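Local coordinates for Pex protein (Anabaena sp. PCC 7120, PDB 2DQL) that is associated with the cyanobacterial circadian clock and, as a PadR-like helix-turn-helix family member, probably acts as a DNA-binding transcriptional regulator, at residues M1-E4 / D5-Q8; C25-L28 / Y29-Q33; Y52-D56 / T57-S61; E100-A103 / R104-Q107. All coordinates share one frame; numbering follows the deposited sequence.

Contact 1. Residues M1-E4 / D5-Q8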
loop_
_atom_site.group_PDB
_atom_site.type_symbol
_atom_site.label_atom_id
_atom_site.label_comp_id
_atom_site.label_asym_id
_atom_site.label_seq_id
_atom_site.Cartn_x
_atom_site.Cartn_y
_atom_site.Cartn_z
ATOM N N MET A 1 -4.411 -12.034 12.942
ATOM C CA MET A 1 -5.612 -11.152 12.969
ATOM C C MET A 1 -6.884 -11.949 13.231
ATOM O O MET A 1 -6.827 -13.130 13.576
ATOM C CB MET A 1 -5.740 -10.400 11.643
ATOM C CG MET A 1 -5.722 -11.289 10.410
ATOM S SD MET A 1 -6.222 -10.391 8.919
ATOM C CE MET A 1 -4.866 -9.258 8.707
ATOM N N LYS A 2 -8.031 -11.302 13.067
ATOM C CA LYS A 2 -9.307 -11.965 13.287
ATOM C C LYS A 2 -10.226 -11.788 12.082
ATOM O O LYS A 2 -10.048 -10.872 11.277
ATOM C CB LYS A 2 -9.983 -11.409 14.547
ATOM C CG LYS A 2 -11.147 -12.257 15.043
ATOM C CD LYS A 2 -10.675 -13.650 15.449
ATOM C CE LYS A 2 -11.842 -14.584 15.761
ATOM N NZ LYS A 2 -12.654 -14.144 16.931
ATOM N N ILE A 3 -11.208 -12.674 11.965
ATOM C CA ILE A 3 -12.155 -12.630 10.856
ATOM C C ILE A 3 -12.865 -11.286 10.753
ATOM O O ILE A 3 -13.079 -10.777 9.654
ATOM C CB ILE A 3 -13.220 -13.745 10.987
ATOM C CG1 ILE A 3 -12.545 -15.120 10.945
ATOM C CG2 ILE A 3 -14.246 -13.626 9.863
ATOM C CD1 ILE A 3 -11.873 -15.441 9.625
ATOM N N GLU A 4 -13.231 -10.710 11.894
ATOM C CA GLU A 4 -13.921 -9.427 11.883
ATOM C C GLU A 4 -13.061 -8.333 11.252
ATOM O O GLU A 4 -13.588 -7.409 10.634
ATOM C CB GLU A 4 -14.326 -9.018 13.302
ATOM C CG GLU A 4 -15.047 -7.677 13.356
ATOM C CD GLU A 4 -16.286 -7.640 12.475
ATOM O OE1 GLU A 4 -16.738 -6.526 12.138
ATOM O OE2 GLU A 4 -16.814 -8.718 12.122
ATOM N N ASP A 5 -11.746 -8.436 11.406
ATOM C CA ASP A 5 -10.837 -7.448 10.829
ATOM C C ASP A 5 -10.909 -7.492 9.310
ATOM O O ASP A 5 -10.711 -6.480 8.636
ATOM C CB ASP A 5 -9.397 -7.712 11.265
ATOM C CG ASP A 5 -9.208 -7.566 12.758
ATOM O OD1 ASP A 5 -9.671 -6.547 13.313
ATOM O OD2 ASP A 5 -8.591 -8.460 13.372
ATOM N N ILE A 6 -11.180 -8.676 8.772
ATOM C CA ILE A 6 -11.288 -8.830 7.331
ATOM C C ILE A 6 -12.541 -8.104 6.860
ATOM O O ILE A 6 -12.507 -7.335 5.903
ATOM C CB ILE A 6 -11.353 -10.323 6.939
ATOM C CG1 ILE A 6 -10.058 -11.015 7.375
ATOM C CG2 ILE A 6 -11.551 -10.464 5.431
ATOM C CD1 ILE A 6 -10.063 -12.513 7.181
ATOM N N TYR A 7 -13.655 -8.336 7.544
ATOM C CA TYR A 7 -14.886 -7.659 7.177
ATOM C C TYR A 7 -14.716 -6.147 7.317
ATOM O O TYR A 7 -15.171 -5.388 6.471
ATOM C CB TYR A 7 -16.033 -8.133 8.063
ATOM C CG TYR A 7 -16.586 -9.476 7.655
ATOM C CD1 TYR A 7 -17.466 -9.589 6.581
ATOM C CD2 TYR A 7 -16.226 -10.633 8.340
ATOM C CE1 TYR A 7 -17.981 -10.832 6.201
ATOM C CE2 TYR A 7 -16.731 -11.875 7.970
ATOM C CZ TYR A 7 -17.607 -11.967 6.904
ATOM O OH TYR A 7 -18.114 -13.198 6.553
ATOM N N GLN A 8 -14.043 -5.717 8.378
ATOM C CA GLN A 8 -13.828 -4.289 8.603
ATOM C C GLN A 8 -13.037 -3.622 7.479
ATOM O O GLN A 8 -13.313 -2.483 7.110
ATOM C CB GLN A 8 -13.113 -4.064 9.937
ATOM C CG GLN A 8 -13.999 -4.255 11.155
ATOM C CD GLN A 8 -15.245 -3.395 11.096
ATOM O OE1 GLN A 8 -15.173 -2.192 10.835
ATOM N NE2 GLN A 8 -16.400 -4.007 11.338
#
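Glu4 and Gln8 are joined by a side-chain hydrogen bond, one turn apart near the start of helix 3-11. Gln8 NE2 donates to Glu4 OE1 at 2.7 Å. The bond is nearly straight, at 166°, and the oxygen lies close to the amide plane. Glu4 reaches its partner because its chain bends at chi2 (57°). A leucine in place of Gln8 would probably leave Glu4 OE1 without this donor and the carboxylate freer to turn. A second polar link runs from Lys2 N to Asp5 OD2, 2.9 Å apart, and uses the anti side of the carboxylate. A carboxylate so near the helix start would probably interact favourably with the helix dipole. Backbone bonds include Gln8 N to Glu4 O at 2.9 Å. Ile3 O takes two donors, Ile6 N and Tyr7 N. Apolar contacts join Ile3 to Tyr7 and to Ile6. Ile3 CG2 lies alongside the Tyr7 ring, 3.6 Å from Tyr7 CE2. Ile3 CD1 approaches Ile6 CD1 at 4.2 Å. Gln98 of the second subunit hydrogen-bonds Tyr7 OH, and Cys25 of that subunit packs on Ile6. The whole is the opening of an amphipathic N-terminal helix that docks on a partner chain.

Contact 2. Residues C25-L28 / Y29-Q33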
loop_
_atom_site.group_PDB
_atom_site.type_symbol
_atom_site.label_atom_id
_atom_site.label_comp_id
_atom_site.label_asym_id
_atom_site.label_seq_id
_atom_site.Cartn_x
_atom_site.Cartn_y
_atom_site.Cartn_z
ATOM N N CYS A 25 5.958 14.631 -3.467
ATOM C CA CYS A 25 5.152 15.657 -4.120
ATOM C C CYS A 25 4.262 16.388 -3.115
ATOM O O CYS A 25 4.105 17.608 -3.189
ATOM C CB CYS A 25 4.303 15.031 -5.228
ATOM S SG CYS A 25 5.300 14.277 -6.524
ATOM N N TYR A 26 3.688 15.643 -2.175
ATOM C CA TYR A 26 2.843 16.244 -1.146
ATOM C C TYR A 26 3.666 17.219 -0.300
ATOM O O TYR A 26 3.239 18.345 -0.031
ATOM C CB TYR A 26 2.247 15.162 -0.237
ATOM C CG TYR A 26 1.775 15.701 1.098
ATOM C CD1 TYR A 26 0.715 16.600 1.178
ATOM C CD2 TYR A 26 2.447 15.366 2.275
ATOM C CE1 TYR A 26 0.340 17.164 2.399
ATOM C CE2 TYR A 26 2.087 15.923 3.493
ATOM C CZ TYR A 26 1.036 16.822 3.549
ATOM O OH TYR A 26 0.703 17.393 4.751
ATOM N N ILE A 27 4.849 16.788 0.117
ATOM C CA ILE A 27 5.692 17.649 0.930
ATOM C C ILE A 27 6.034 18.948 0.199
ATOM O O ILE A 27 5.958 20.024 0.787
ATOM C CB ILE A 27 6.971 16.902 1.374
ATOM C CG1 ILE A 27 6.573 15.812 2.374
ATOM C CG2 ILE A 27 7.978 17.879 2.020
ATOM C CD1 ILE A 27 7.651 14.791 2.660
ATOM N N LEU A 28 6.396 18.857 -1.078
ATOM C CA LEU A 28 6.719 20.068 -1.835
ATOM C C LEU A 28 5.489 20.958 -1.972
ATOM O O LEU A 28 5.596 22.184 -1.936
ATOM C CB LEU A 28 7.277 19.714 -3.210
ATOM C CG LEU A 28 8.694 19.142 -3.168
ATOM C CD1 LEU A 28 9.097 18.666 -4.554
ATOM C CD2 LEU A 28 9.656 20.209 -2.663
ATOM N N TYR A 29 4.321 20.339 -2.140
ATOM C CA TYR A 29 3.069 21.083 -2.234
ATOM C C TYR A 29 2.893 21.952 -0.980
ATOM O O TYR A 29 2.543 23.136 -1.067
ATOM C CB TYR A 29 1.899 20.101 -2.352
ATOM C CG TYR A 29 0.546 20.708 -2.051
ATOM C CD1 TYR A 29 -0.075 21.564 -2.956
ATOM C CD2 TYR A 29 -0.105 20.431 -0.850
ATOM C CE1 TYR A 29 -1.318 22.133 -2.671
ATOM C CE2 TYR A 29 -1.346 20.993 -0.556
ATOM C CZ TYR A 29 -1.943 21.842 -1.472
ATOM O OH TYR A 29 -3.168 22.402 -1.180
ATOM N N VAL A 30 3.140 21.362 0.187
ATOM C CA VAL A 30 3.005 22.098 1.441
ATOM C C VAL A 30 4.091 23.157 1.599
ATOM O O VAL A 30 3.796 24.295 1.956
ATOM C CB VAL A 30 3.076 21.164 2.673
ATOM C CG1 VAL A 30 3.074 21.994 3.963
ATOM C CG2 VAL A 30 1.892 20.203 2.675
ATOM N N LEU A 31 5.343 22.779 1.340
ATOM C CA LEU A 31 6.457 23.716 1.493
ATOM C C LEU A 31 6.354 24.939 0.585
ATOM O O LEU A 31 6.872 26.013 0.916
ATOM C CB LEU A 31 7.794 22.991 1.276
ATOM C CG LEU A 31 8.123 21.925 2.334
ATOM C CD1 LEU A 31 9.544 21.398 2.114
ATOM C CD2 LEU A 31 8.006 22.517 3.740
ATOM N N LEU A 32 5.687 24.790 -0.555
ATOM C CA LEU A 32 5.514 25.919 -1.469
ATOM C C LEU A 32 4.606 26.971 -0.830
ATOM O O LEU A 32 4.631 28.144 -1.212
ATOM C CB LEU A 32 4.924 25.446 -2.803
ATOM C CG LEU A 32 5.947 24.742 -3.705
ATOM C CD1 LEU A 32 5.241 24.012 -4.836
ATOM C CD2 LEU A 32 6.926 25.780 -4.252
ATOM N N GLN A 33 3.827 26.548 0.159
ATOM C CA GLN A 33 2.907 27.436 0.862
ATOM C C GLN A 33 3.615 28.161 1.998
ATOM O O GLN A 33 3.131 29.178 2.506
ATOM C CB GLN A 33 1.743 26.639 1.442
ATOM C CG GLN A 33 0.895 25.922 0.417
ATOM C CD GLN A 33 -0.183 25.079 1.073
ATOM O OE1 GLN A 33 -0.788 25.488 2.063
ATOM N NE2 GLN A 33 -0.434 23.900 0.520
#
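Tyr26 and Val30 meet at the apolar centre, one helical turn apart. Val30 CG2 comes within 3.4 Å of Tyr26 CE1. It also lies 3.6 Å from Tyr26 CZ, so the methyl rests by the outer half of the ring, at an oblique approach. The ring gets there because Tyr26 CG is anti to its backbone nitrogen (chi1 160°). A second apolar pair follows. Ile27 and Leu31 run side by side in the same direction, with Ile27 CG2 3.9 Å from Leu31 CD1. Further out, the rings of Tyr26 and Tyr29 touch loosely, CD1 of Tyr26 being 4.4 Å from CD2 of Tyr29. The backbone bonds of an alpha helix bind these layers. Leu31 N donates to Ile27 O at 2.9 Å, and Leu32 N donates to Leu28 O at 3.0 Å. The polar edge lies at Gln33. Gln33 NE2 sits 3.1 Å above the plane of the Tyr29 ring, toward the rim, and makes a weak bond to Tyr29 O at 3.5 Å. Helix 20-31 is wrapped on several sides. Tyr26 and Val30 face helix 38-48, where the buried Tyr26 hydroxyl is hydrogen-bonded to Leu41 O. Ile27 faces helix 56-68, and Leu28 and Tyr29 face helix 96-112, where Trp106 meets both tyrosine rings.

Contact 3. Residues Y52-D56 / T57-S61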
loop_
_atom_site.group_PDB
_atom_site.type_symbol
_atom_site.label_atom_id
_atom_site.label_comp_id
_atom_site.label_asym_id
_atom_site.label_seq_id
_atom_site.Cartn_x
_atom_site.Cartn_y
_atom_site.Cartn_z
ATOM N N TYR A 52 -6.084 9.666 4.143
ATOM C CA TYR A 52 -4.668 9.473 3.859
ATOM C C TYR A 52 -3.818 9.631 5.111
ATOM O O TYR A 52 -4.212 10.301 6.065
ATOM C CB TYR A 52 -4.199 10.472 2.798
ATOM C CG TYR A 52 -4.741 10.175 1.424
ATOM C CD1 TYR A 52 -4.026 9.378 0.530
ATOM C CD2 TYR A 52 -5.989 10.653 1.035
ATOM C CE1 TYR A 52 -4.544 9.063 -0.720
ATOM C CE2 TYR A 52 -6.518 10.341 -0.210
ATOM C CZ TYR A 52 -5.792 9.549 -1.080
ATOM O OH TYR A 52 -6.318 9.247 -2.313
ATOM N N ARG A 53 -2.650 9.002 5.097
ATOM C CA ARG A 53 -1.724 9.071 6.215
ATOM C C ARG A 53 -0.296 9.108 5.695
ATOM O O ARG A 53 -0.011 8.670 4.581
ATOM C CB ARG A 53 -1.887 7.852 7.130
ATOM C CG ARG A 53 -3.230 7.758 7.833
ATOM C CD ARG A 53 -3.360 8.777 8.951
ATOM N NE ARG A 53 -4.606 8.605 9.697
ATOM C CZ ARG A 53 -5.814 8.917 9.235
ATOM N NH1 ARG A 53 -5.961 9.430 8.021
ATOM N NH2 ARG A 53 -6.883 8.705 9.990
ATOM N N LEU A 54 0.604 9.637 6.513
ATOM C CA LEU A 54 2.012 9.693 6.153
ATOM C C LEU A 54 2.782 9.140 7.339
ATOM O O LEU A 54 2.708 9.689 8.440
ATOM C CB LEU A 54 2.457 11.133 5.869
ATOM C CG LEU A 54 3.958 11.306 5.594
ATOM C CD1 LEU A 54 4.399 10.440 4.421
ATOM C CD2 LEU A 54 4.248 12.778 5.310
ATOM N N SER A 55 3.503 8.047 7.117
ATOM C CA SER A 55 4.277 7.423 8.180
ATOM C C SER A 55 5.556 8.202 8.417
ATOM O O SER A 55 6.037 8.930 7.548
ATOM C CB SER A 55 4.640 5.979 7.817
ATOM O OG SER A 55 5.686 5.938 6.863
ATOM N N ASP A 56 6.107 8.031 9.608
ATOM C CA ASP A 56 7.338 8.694 9.974
ATOM C C ASP A 56 8.456 8.203 9.051
ATOM O O ASP A 56 9.314 8.977 8.630
ATOM C CB ASP A 56 7.647 8.373 11.438
ATOM C CG ASP A 56 8.815 9.149 11.968
ATOM O OD1 ASP A 56 9.855 8.519 12.246
ATOM O OD2 ASP A 56 8.691 10.386 12.102
ATOM N N THR A 57 8.427 6.913 8.716
ATOM C CA THR A 57 9.437 6.317 7.843
ATOM C C THR A 57 9.397 6.882 6.421
ATOM O O THR A 57 10.433 7.196 5.845
ATOM C CB THR A 57 9.281 4.771 7.792
ATOM O OG1 THR A 57 9.596 4.225 9.079
ATOM C CG2 THR A 57 10.214 4.161 6.751
ATOM N N VAL A 58 8.206 7.013 5.845
ATOM C CA VAL A 58 8.119 7.555 4.498
ATOM C C VAL A 58 8.434 9.052 4.514
ATOM O O VAL A 58 9.059 9.565 3.592
ATOM C CB VAL A 58 6.727 7.312 3.878
ATOM C CG1 VAL A 58 6.631 7.997 2.513
ATOM C CG2 VAL A 58 6.499 5.805 3.726
ATOM N N LEU A 59 8.005 9.745 5.565
ATOM C CA LEU A 59 8.288 11.176 5.689
ATOM C C LEU A 59 9.785 11.425 5.568
ATOM O O LEU A 59 10.228 12.241 4.757
ATOM C CB LEU A 59 7.805 11.715 7.044
ATOM C CG LEU A 59 8.360 13.091 7.458
ATOM C CD1 LEU A 59 7.925 14.145 6.441
ATOM C CD2 LEU A 59 7.872 13.455 8.858
ATOM N N TYR A 60 10.576 10.697 6.341
ATOM C CA TYR A 60 12.006 10.977 6.338
ATOM C C TYR A 60 12.691 10.311 5.150
ATOM O O TYR A 60 13.794 10.770 4.745
ATOM C CB TYR A 60 12.574 10.845 7.753
ATOM C CG TYR A 60 12.146 11.951 8.692
ATOM C CD1 TYR A 60 12.742 13.205 8.638
ATOM C CD2 TYR A 60 11.146 11.741 9.631
ATOM C CE1 TYR A 60 12.353 14.217 9.492
ATOM C CE2 TYR A 60 10.751 12.750 10.490
ATOM C CZ TYR A 60 11.358 13.985 10.417
ATOM O OH TYR A 60 10.967 14.990 11.271
ATOM N N SER A 61 12.087 9.341 4.474
ATOM C CA SER A 61 12.682 8.802 3.258
ATOM C C SER A 61 12.534 9.916 2.219
ATOM O O SER A 61 13.420 10.141 1.397
ATOM C CB SER A 61 11.939 7.549 2.777
ATOM O OG SER A 61 12.147 6.456 3.654
#
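Ser55 caps the helix that carries Val58. Ser55 CB lies 4.0 Å from Thr57 N. Ser55 OG, between the backbone nitrogen and the carbonyl carbon (chi1 76°), accepts from Val58 N at 2.9 Å. The bond is nearly straight, at 165°. Ser55 OG also touches a methyl, Val58 CG2, at 3.2 Å. Ser55 O binds Leu59 N, so both the side chain and the carbonyl of the N-cap residue serve the first turn. Leu54, just before the cap, reaches forward with both methyls. Leu54 CD1 meets Val58 CG1 at 3.8 Å, and Leu54 CD2 meets Leu59 CD1 at 4.1 Å. This hydrophobic corner continues to Ala23 of helix 20-31 and Leu45 of helix 38-48. On the outer side, Asp56 OD2 lies in the ring plane at the edge of Tyr60, 3.5 Å from Tyr60 CE2. The carboxylate is turned 64° against that ring. Helix 56-68 is consistent with the recognition helix of a winged helix-turn-helix, with strands 72-77 and 86-91 as the wing. The chemistry implies a helix start with two tasks: the serine hydroxyl takes Val58 N and its carbonyl Leu59 N, while leucine and valine methyls bind the helix to the core.

Contact 4. Residues E100-A103 / R104-Q107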
loop_
_atom_site.group_PDB
_atom_site.type_symbol
_atom_site.label_atom_id
_atom_site.label_comp_id
_atom_site.label_asym_id
_atom_site.label_seq_id
_atom_site.Cartn_x
_atom_site.Cartn_y
_atom_site.Cartn_z
ATOM N N GLU A 100 6.863 23.082 -8.131
ATOM C CA GLU A 100 5.490 23.360 -8.528
ATOM C C GLU A 100 4.987 22.274 -9.478
ATOM O O GLU A 100 3.818 21.891 -9.419
ATOM C CB GLU A 100 5.400 24.754 -9.161
ATOM C CG GLU A 100 5.768 25.845 -8.156
ATOM C CD GLU A 100 5.898 27.236 -8.750
ATOM O OE1 GLU A 100 6.390 27.364 -9.893
ATOM O OE2 GLU A 100 5.531 28.206 -8.053
ATOM N N ASP A 101 5.870 21.767 -10.336
ATOM C CA ASP A 101 5.479 20.707 -11.265
ATOM C C ASP A 101 5.143 19.440 -10.480
ATOM O O ASP A 101 4.155 18.756 -10.766
ATOM C CB ASP A 101 6.600 20.397 -12.267
ATOM C CG ASP A 101 6.832 21.524 -13.262
ATOM O OD1 ASP A 101 5.852 22.188 -13.665
ATOM O OD2 ASP A 101 7.999 21.740 -13.656
ATOM N N LEU A 102 5.970 19.128 -9.485
ATOM C CA LEU A 102 5.742 17.945 -8.666
ATOM C C LEU A 102 4.509 18.126 -7.791
ATOM O O LEU A 102 3.769 17.174 -7.536
ATOM C CB LEU A 102 6.976 17.658 -7.804
ATOM C CG LEU A 102 8.223 17.279 -8.608
ATOM C CD1 LEU A 102 9.393 17.071 -7.678
ATOM C CD2 LEU A 102 7.947 16.007 -9.405
ATOM N N ALA A 103 4.283 19.353 -7.333
ATOM C CA ALA A 103 3.124 19.636 -6.498
ATOM C C ALA A 103 1.846 19.379 -7.294
ATOM O O ALA A 103 0.849 18.902 -6.750
ATOM C CB ALA A 103 3.166 21.084 -6.017
ATOM N N ARG A 104 1.880 19.697 -8.584
ATOM C CA ARG A 104 0.720 19.485 -9.441
ATOM C C ARG A 104 0.399 17.996 -9.530
ATOM O O ARG A 104 -0.765 17.614 -9.613
ATOM C CB ARG A 104 0.967 20.059 -10.840
ATOM C CG ARG A 104 0.713 21.564 -10.946
ATOM C CD ARG A 104 0.774 22.041 -12.399
ATOM N NE ARG A 104 2.127 22.385 -12.831
ATOM C CZ ARG A 104 2.755 23.509 -12.497
ATOM N NH1 ARG A 104 2.154 24.405 -11.725
ATOM N NH2 ARG A 104 3.984 23.741 -12.937
ATOM N N LEU A 105 1.431 17.158 -9.505
ATOM C CA LEU A 105 1.215 15.713 -9.558
ATOM C C LEU A 105 0.438 15.276 -8.318
ATOM O O LEU A 105 -0.441 14.417 -8.394
ATOM C CB LEU A 105 2.552 14.969 -9.637
ATOM C CG LEU A 105 3.386 15.222 -10.898
ATOM C CD1 LEU A 105 4.664 14.385 -10.859
ATOM C CD2 LEU A 105 2.554 14.878 -12.138
ATOM N N TRP A 106 0.759 15.877 -7.177
ATOM C CA TRP A 106 0.070 15.558 -5.933
ATOM C C TRP A 106 -1.388 15.993 -6.019
ATOM O O TRP A 106 -2.295 15.215 -5.728
ATOM C CB TRP A 106 0.746 16.257 -4.747
ATOM C CG TRP A 106 -0.144 16.379 -3.539
ATOM C CD1 TRP A 106 -0.706 17.523 -3.048
ATOM C CD2 TRP A 106 -0.612 15.311 -2.706
ATOM N NE1 TRP A 106 -1.498 17.235 -1.961
ATOM C CE2 TRP A 106 -1.458 15.884 -1.730
ATOM C CE3 TRP A 106 -0.399 13.925 -2.692
ATOM C CZ2 TRP A 106 -2.094 15.117 -0.747
ATOM C CZ3 TRP A 106 -1.030 13.164 -1.715
ATOM C CH2 TRP A 106 -1.868 13.763 -0.755
ATOM N N GLN A 107 -1.613 17.238 -6.426
ATOM C CA GLN A 107 -2.971 17.755 -6.527
ATOM C C GLN A 107 -3.849 16.901 -7.444
ATOM O O GLN A 107 -5.000 16.617 -7.120
ATOM C CB GLN A 107 -2.946 19.206 -7.009
ATOM C CG GLN A 107 -2.146 20.121 -6.091
ATOM C CD GLN A 107 -2.218 21.575 -6.502
ATOM O OE1 GLN A 107 -3.281 22.199 -6.437
ATOM N NE2 GLN A 107 -1.088 22.125 -6.932
HETATM O O HOH W 1 5.385 26.773 -12.288
#
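Asp101 and Arg104 are brought together by their torsions. In both, CG stands beside the backbone nitrogen, with chi1 at -69° in Asp101. The arginine chain then bends at chi3 (-87°) and folds back along the helix. The result is an intrahelical salt bridge, three residues apart, on helix 96-112. Arg104 NH2 donates to Asp101 OD1 at a short 2.5 Å, on the anti side of the carboxylate and tilted out of its plane. The bond is bent. The two side chains point the same way, but the carboxylate and guanidinium planes are 68° apart. A leucine in place of Asp101 would probably leave the Arg104 guanidinium without its charged mate and freer to turn. Glu100 O lies over the centre of one guanidinium face, 3.6 Å from the plane, and also accepts from Arg104 N. Leu102 and Leu105 form an apolar pair. Leu102 CD2 meets Leu105 CD1 at 3.9 Å, where the side chains cross. Leu102 also packs on Cys25 and Leu28 of helix 20-31, and on Tyr7 of the second subunit. At the edge of the Arg104 guanidinium, in its plane, one water joins the charges: it donates to Glu100 OE1 at 2.7 Å and weakly accepts from Arg104 NH2 at 3.4 Å.

How the contacts relate
Contact 2 is the buried core, and contacts 3 and 4 flank it. Ile27 of contact 2 packs on Leu59 of contact 3, while Leu28 packs on Leu102 of contact 4. Contacts 3 and 4 do not touch each other; their nearest atoms are about 5 Å apart. Contact 1 lies at the surface, away from the core of its own chain, with its centre about 36 Å from that of contact 2. It packs instead against the second subunit, where Tyr7 meets Asp101 of that subunit. The chemistry follows the place. Contact 2 is almost wholly apolar, contact 3 adds a helix cap, and contacts 1 and 4 carry carboxylate bonds on partly solvent-facing helices.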